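Local atomic coordinates of Exo-poly-alpha-D-galacturonosidase (PDB entry 3JUR), a protein that probably hydrolyses the glycosidic links of polygalacturonic acid from the chain end, as a hyperthermoactive exopolygalacturonase of glycoside hydrolase family 28. Residues D[353-358]-D[408-413]; D[415-420]-D[429-434]. One frame throughout, in Å; residues are numbered along the deposited sequence.

Interaction 1: D[353-358]-D[408-413]; sequences EEVIRI and TIIEGA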
loop_
_atom_site.group_PDB
_atom_site.type_symbol
_atom_site.label_atom_id
_atom_site.label_comp_id
_atom_site.label_asym_id
_atom_site.label_seq_id
_atom_site.Cartn_x
_atom_site.Cartn_y
_atom_site.Cartn_z
ATOM N N GLU D 353 4.908 -13.495 -18.597
ATOM C CA GLU D 353 5.519 -12.392 -19.358
ATOM C C GLU D 353 4.915 -11.032 -19.011
ATOM O O GLU D 353 5.448 -10.330 -18.153
ATOM C CB GLU D 353 5.456 -12.651 -20.874
ATOM C CG GLU D 353 6.242 -13.893 -21.318
ATOM C CD GLU D 353 7.753 -13.748 -21.124
ATOM O OE1 GLU D 353 8.285 -12.637 -21.322
ATOM O OE2 GLU D 353 8.412 -14.742 -20.767
ATOM N N GLU D 354 3.817 -10.659 -19.678
ATOM C CA GLU D 354 3.155 -9.385 -19.409
ATOM C C GLU D 354 1.682 -9.619 -19.152
ATOM O O GLU D 354 1.040 -10.341 -19.904
ATOM C CB GLU D 354 3.309 -8.393 -20.578
ATOM C CG GLU D 354 4.738 -8.102 -21.018
ATOM C CD GLU D 354 5.184 -8.940 -22.216
ATOM O OE1 GLU D 354 4.320 -9.507 -22.927
ATOM O OE2 GLU D 354 6.406 -9.011 -22.455
ATOM N N VAL D 355 1.141 -9.005 -18.104
ATOM C CA VAL D 355 -0.274 -9.149 -17.812
ATOM C C VAL D 355 -1.089 -8.452 -18.901
ATOM O O VAL D 355 -2.028 -9.026 -19.453
ATOM C CB VAL D 355 -0.650 -8.599 -16.410
ATOM C CG1 VAL D 355 -2.156 -8.744 -16.170
ATOM C CG2 VAL D 355 0.143 -9.300 -15.307
ATOM N N ILE D 356 -0.707 -7.212 -19.204
ATOM C CA ILE D 356 -1.327 -6.409 -20.257
ATOM C C ILE D 356 -0.229 -5.951 -21.228
ATOM O O ILE D 356 0.733 -5.299 -20.828
ATOM C CB ILE D 356 -2.084 -5.190 -19.673
ATOM C CG1 ILE D 356 -3.255 -5.653 -18.787
ATOM C CG2 ILE D 356 -2.586 -4.272 -20.785
ATOM C CD1 ILE D 356 -3.718 -4.592 -17.784
ATOM N N ARG D 357 -0.387 -6.311 -22.500
ATOM C CA ARG D 357 0.590 -6.002 -23.522
ATOM C C ARG D 357 -0.064 -5.328 -24.720
ATOM O O ARG D 357 -0.991 -5.875 -25.314
ATOM C CB ARG D 357 1.309 -7.280 -23.988
ATOM C CG ARG D 357 2.347 -7.045 -25.089
ATOM C CD ARG D 357 3.635 -6.540 -24.489
ATOM N NE ARG D 357 4.655 -6.173 -25.472
ATOM C CZ ARG D 357 5.507 -7.014 -26.053
ATOM N NH1 ARG D 357 6.398 -6.546 -26.916
ATOM N NH2 ARG D 357 5.473 -8.314 -25.794
ATOM N N ILE D 358 0.426 -4.146 -25.072
ATOM C CA ILE D 358 0.026 -3.501 -26.323
ATOM C C ILE D 358 1.290 -3.141 -27.082
ATOM O O ILE D 358 2.139 -2.394 -26.579
ATOM C CB ILE D 358 -0.871 -2.260 -26.109
ATOM C CG1 ILE D 358 -2.090 -2.626 -25.253
ATOM C CG2 ILE D 358 -1.314 -1.670 -27.470
ATOM C CD1 ILE D 358 -3.004 -1.452 -24.932
ATOM N N THR D 408 -8.567 -2.311 -10.302
ATOM C CA THR D 408 -7.710 -3.426 -10.701
ATOM C C THR D 408 -6.541 -3.607 -9.728
ATOM O O THR D 408 -5.971 -2.627 -9.237
ATOM C CB THR D 408 -7.232 -3.230 -12.172
ATOM O OG1 THR D 408 -8.334 -3.482 -13.055
ATOM C CG2 THR D 408 -6.062 -4.153 -12.543
ATOM N N ILE D 409 -6.214 -4.866 -9.448
ATOM C CA ILE D 409 -5.111 -5.231 -8.571
ATOM C C ILE D 409 -4.175 -6.155 -9.339
ATOM O O ILE D 409 -4.602 -7.202 -9.828
ATOM C CB ILE D 409 -5.600 -5.956 -7.285
ATOM C CG1 ILE D 409 -6.661 -5.119 -6.556
ATOM C CG2 ILE D 409 -4.411 -6.258 -6.339
ATOM C CD1 ILE D 409 -7.435 -5.863 -5.477
ATOM N N ILE D 410 -2.905 -5.764 -9.448
ATOM C CA ILE D 410 -1.871 -6.627 -10.039
ATOM C C ILE D 410 -0.704 -6.748 -9.061
ATOM O O ILE D 410 -0.117 -5.740 -8.655
ATOM C CB ILE D 410 -1.372 -6.114 -11.422
ATOM C CG1 ILE D 410 -2.542 -5.951 -12.398
ATOM C CG2 ILE D 410 -0.306 -7.066 -12.003
ATOM C CD1 ILE D 410 -2.197 -5.195 -13.653
ATOM N N GLU D 411 -0.383 -7.976 -8.672
ATOM C CA GLU D 411 0.662 -8.214 -7.686
ATOM C C GLU D 411 1.766 -9.124 -8.199
ATOM O O GLU D 411 1.504 -10.070 -8.934
ATOM C CB GLU D 411 0.062 -8.813 -6.408
ATOM C CG GLU D 411 -0.723 -7.802 -5.573
ATOM C CD GLU D 411 0.151 -6.666 -5.052
ATOM O OE1 GLU D 411 1.330 -6.940 -4.717
ATOM O OE2 GLU D 411 -0.336 -5.511 -4.982
ATOM N N GLY D 412 2.998 -8.830 -7.797
ATOM C CA GLY D 412 4.137 -9.699 -8.090
ATOM C C GLY D 412 4.667 -9.595 -9.506
ATOM O O GLY D 412 5.313 -10.519 -9.992
ATOM N N ALA D 413 4.383 -8.485 -10.179
ATOM C CA ALA D 413 5.005 -8.202 -11.463
ATOM C C ALA D 413 6.313 -7.455 -11.206
ATOM O O ALA D 413 6.378 -6.603 -10.324
ATOM C CB ALA D 413 4.079 -7.387 -12.339
#
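Val-355 and Ile-410 meet methyl to methyl, and this apolar touch carries the contact. CG2 of Val-355 lies 4.0 Å from CG2 of Ile-410, the two side chains passing each other in opposite directions. The valine stands where the chain turns a corner, and its short branched side chain presents a methyl there without a long reach. Ile-410 uses both of its branches. Its CG1 lies beside the backbone N (chi1 -56°) and the chain then runs on extended, which carries CD1 to within 4.4 Å of Ile-356 CD1, a looser approach. Leu-381, from a loop, packs against Val-355 and Ile-356, and Ala-389 of strand 388-393 against Ile-410, which completes the hydrophobic surroundings.

On 353-358 the charged pair points elsewhere. Glu-354 turns away from 408-413 and forms a salt bridge with Arg-357, through a weak hydrogen bond of 3.3 Å from Arg-357 NH2 to Glu-354 OE1; Arg-324 and Arg-391 also pair with this buried carboxylate, probably helping to keep it ionised. Inward-facing aliphatic residues that fill the space between a corner and a strand of another face build the interior of a parallel beta-helix, the fold of family 28 enzymes.

Interaction 2: D[415-420]-D[429-434]; sequences ISVLLE and VIMNGS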
loop_
_atom_site.group_PDB
_atom_site.type_symbol
_atom_site.label_atom_id
_atom_site.label_comp_id
_atom_site.label_asym_id
_atom_site.label_seq_id
_atom_site.Cartn_x
_atom_site.Cartn_y
_atom_site.Cartn_z
ATOM N N ILE D 415 8.201 -5.333 -13.297
ATOM C CA ILE D 415 7.995 -3.948 -13.705
ATOM C C ILE D 415 6.495 -3.648 -13.722
ATOM O O ILE D 415 5.714 -4.417 -14.284
ATOM C CB ILE D 415 8.642 -3.680 -15.084
ATOM C CG1 ILE D 415 10.165 -3.786 -14.960
ATOM C CG2 ILE D 415 8.225 -2.301 -15.640
ATOM C CD1 ILE D 415 10.899 -3.956 -16.269
ATOM N N SER D 416 6.094 -2.553 -13.077
ATOM C CA SER D 416 4.681 -2.137 -13.079
ATOM C C SER D 416 4.245 -1.559 -14.424
ATOM O O SER D 416 3.267 -2.025 -15.015
ATOM C CB SER D 416 4.405 -1.129 -11.959
ATOM O OG SER D 416 4.655 -1.719 -10.703
ATOM N N VAL D 417 4.953 -0.537 -14.902
ATOM C CA VAL D 417 4.590 0.105 -16.166
ATOM C C VAL D 417 5.818 0.325 -17.063
ATOM O O VAL D 417 6.848 0.862 -16.630
ATOM C CB VAL D 417 3.815 1.453 -15.961
ATOM C CG1 VAL D 417 3.447 2.112 -17.316
ATOM C CG2 VAL D 417 2.549 1.240 -15.135
ATOM N N LEU D 418 5.701 -0.134 -18.303
ATOM C CA LEU D 418 6.574 0.323 -19.369
ATOM C C LEU D 418 5.656 0.986 -20.378
ATOM O O LEU D 418 4.763 0.337 -20.934
ATOM C CB LEU D 418 7.377 -0.828 -19.995
ATOM C CG LEU D 418 8.369 -0.453 -21.109
ATOM C CD1 LEU D 418 9.484 -1.473 -21.243
ATOM C CD2 LEU D 418 7.649 -0.315 -22.444
ATOM N N LEU D 419 5.853 2.286 -20.574
ATOM C CA LEU D 419 5.062 3.057 -21.523
ATOM C C LEU D 419 5.985 3.802 -22.471
ATOM O O LEU D 419 6.893 4.503 -22.032
ATOM C CB LEU D 419 4.146 4.059 -20.805
ATOM C CG LEU D 419 3.227 4.900 -21.713
ATOM C CD1 LEU D 419 2.072 4.056 -22.278
ATOM C CD2 LEU D 419 2.687 6.134 -20.983
ATOM N N GLU D 420 5.755 3.640 -23.770
ATOM C CA GLU D 420 6.439 4.454 -24.764
ATOM C C GLU D 420 5.470 4.830 -25.874
ATOM O O GLU D 420 4.888 3.954 -26.534
ATOM C CB GLU D 420 7.682 3.750 -25.327
ATOM C CG GLU D 420 8.656 4.740 -25.997
ATOM C CD GLU D 420 9.901 4.095 -26.600
ATOM O OE1 GLU D 420 9.785 3.069 -27.313
ATOM O OE2 GLU D 420 11.001 4.637 -26.379
ATOM N N VAL D 429 -6.413 1.732 -8.631
ATOM C CA VAL D 429 -5.582 0.550 -8.928
ATOM C C VAL D 429 -4.552 0.283 -7.837
ATOM O O VAL D 429 -4.027 1.210 -7.214
ATOM C CB VAL D 429 -4.822 0.645 -10.288
ATOM C CG1 VAL D 429 -5.787 0.682 -11.466
ATOM C CG2 VAL D 429 -3.891 1.859 -10.299
ATOM N N ILE D 430 -4.279 -0.997 -7.608
ATOM C CA ILE D 430 -3.188 -1.416 -6.746
ATOM C C ILE D 430 -2.208 -2.168 -7.640
ATOM O O ILE D 430 -2.589 -3.106 -8.346
ATOM C CB ILE D 430 -3.678 -2.290 -5.554
ATOM C CG1 ILE D 430 -4.721 -1.528 -4.719
ATOM C CG2 ILE D 430 -2.492 -2.746 -4.691
ATOM C CD1 ILE D 430 -5.364 -2.328 -3.562
ATOM N N MET D 431 -0.955 -1.728 -7.626
ATOM C CA MET D 431 0.091 -2.315 -8.459
ATOM C C MET D 431 1.299 -2.607 -7.606
ATOM O O MET D 431 1.929 -1.677 -7.112
ATOM C CB MET D 431 0.502 -1.352 -9.572
ATOM C CG MET D 431 -0.434 -1.320 -10.733
ATOM S SD MET D 431 0.482 -1.021 -12.262
ATOM C CE MET D 431 -0.569 -1.957 -13.346
ATOM N N ASN D 432 1.619 -3.890 -7.439
ATOM C CA ASN D 432 2.707 -4.334 -6.556
ATOM C C ASN D 432 2.770 -3.525 -5.254
ATOM O O ASN D 432 3.822 -2.996 -4.887
ATOM C CB ASN D 432 4.068 -4.299 -7.281
ATOM C CG ASN D 432 4.057 -5.070 -8.600
ATOM O OD1 ASN D 432 3.376 -6.089 -8.750
ATOM N ND2 ASN D 432 4.799 -4.563 -9.576
ATOM N N GLY D 433 1.629 -3.407 -4.573
ATOM C CA GLY D 433 1.587 -2.740 -3.274
ATOM C C GLY D 433 1.340 -1.240 -3.272
ATOM O O GLY D 433 1.002 -0.676 -2.230
ATOM N N SER D 434 1.508 -0.596 -4.425
ATOM C CA SER D 434 1.263 0.840 -4.554
ATOM C C SER D 434 -0.188 1.096 -4.939
ATOM O O SER D 434 -0.677 0.560 -5.930
ATOM C CB SER D 434 2.192 1.465 -5.605
ATOM O OG SER D 434 3.480 1.718 -5.077
#
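The carboxamide of Asn-432 is the flat group that faces Ser-416. The serine hydroxyl approaches the amino end of the amide but stands well above its plane, with OG 3.1 Å from Asn-432 ND2 and the line between them tilted about 42° from that plane. At the oxygen end, OD1 accepts a hydrogen bond from the backbone N of Ala-413, which lies off the opposite face. Its oxygen is thus held by Ala-413, while its amino end lies near the Ser-416 hydroxyl. A serine suits this corner because it is small and has a polar tip.

Asn-432 and Gly-433 are the central residues of a type I' beta turn from Met-431 to Ser-434, closed by backbone hydrogen bonds of 2.9 Å from Met-431 N to Ser-434 O and of 2.9 Å from Ser-434 N to Met-431 O. Both central residues have positive phi, which asparagine tolerates better than most residues and glycine readily adopts. The hairpin joins strands 429-431 and 434-436 near the C-terminal end of the right-handed parallel beta-helix. On the other segment, Ser-416 and Val-417 form a classic beta bulge opposite Leu-447, where the antiparallel strand 444-447 borders the sheet.

The remaining contact is made by sulfur. Met-431 bends at chi2 (-147°) and again at chi3, and its SD comes to rest 3.9 Å from Ser-416 CB and 4.2 Å from Val-417 CG2. The methionine and valine side chains cross at about a right angle. A long, flexible side chain is apt here, since from its strand Met-431 must reach across to the corner at Ser-416; Val-390, Ile-410 and Met-426 also pack against it inside the helix.

Overall arrangement
Both contacts bring a strand of one face of the beta-helix against a corner of another, and their touching residues are mostly buried, but they differ in chemistry. Interaction 1, nearer the middle of the chain, is purely aliphatic across the segments. Interaction 2, closer to the C-terminal end, mixes sulfur packing with a polar approach by a turn that is partly exposed. Strands 408-411 and 429-431 are parallel neighbours, probably hydrogen-bonded from Ile-410 O to Asn-432 N (2.8 Å), while Ile-410 packs on Met-431, so one interior apolar row serves both contacts. Glu-411 of 408-413 and Ile-430 of 429-434 face a neighbouring subunit of the tetramer.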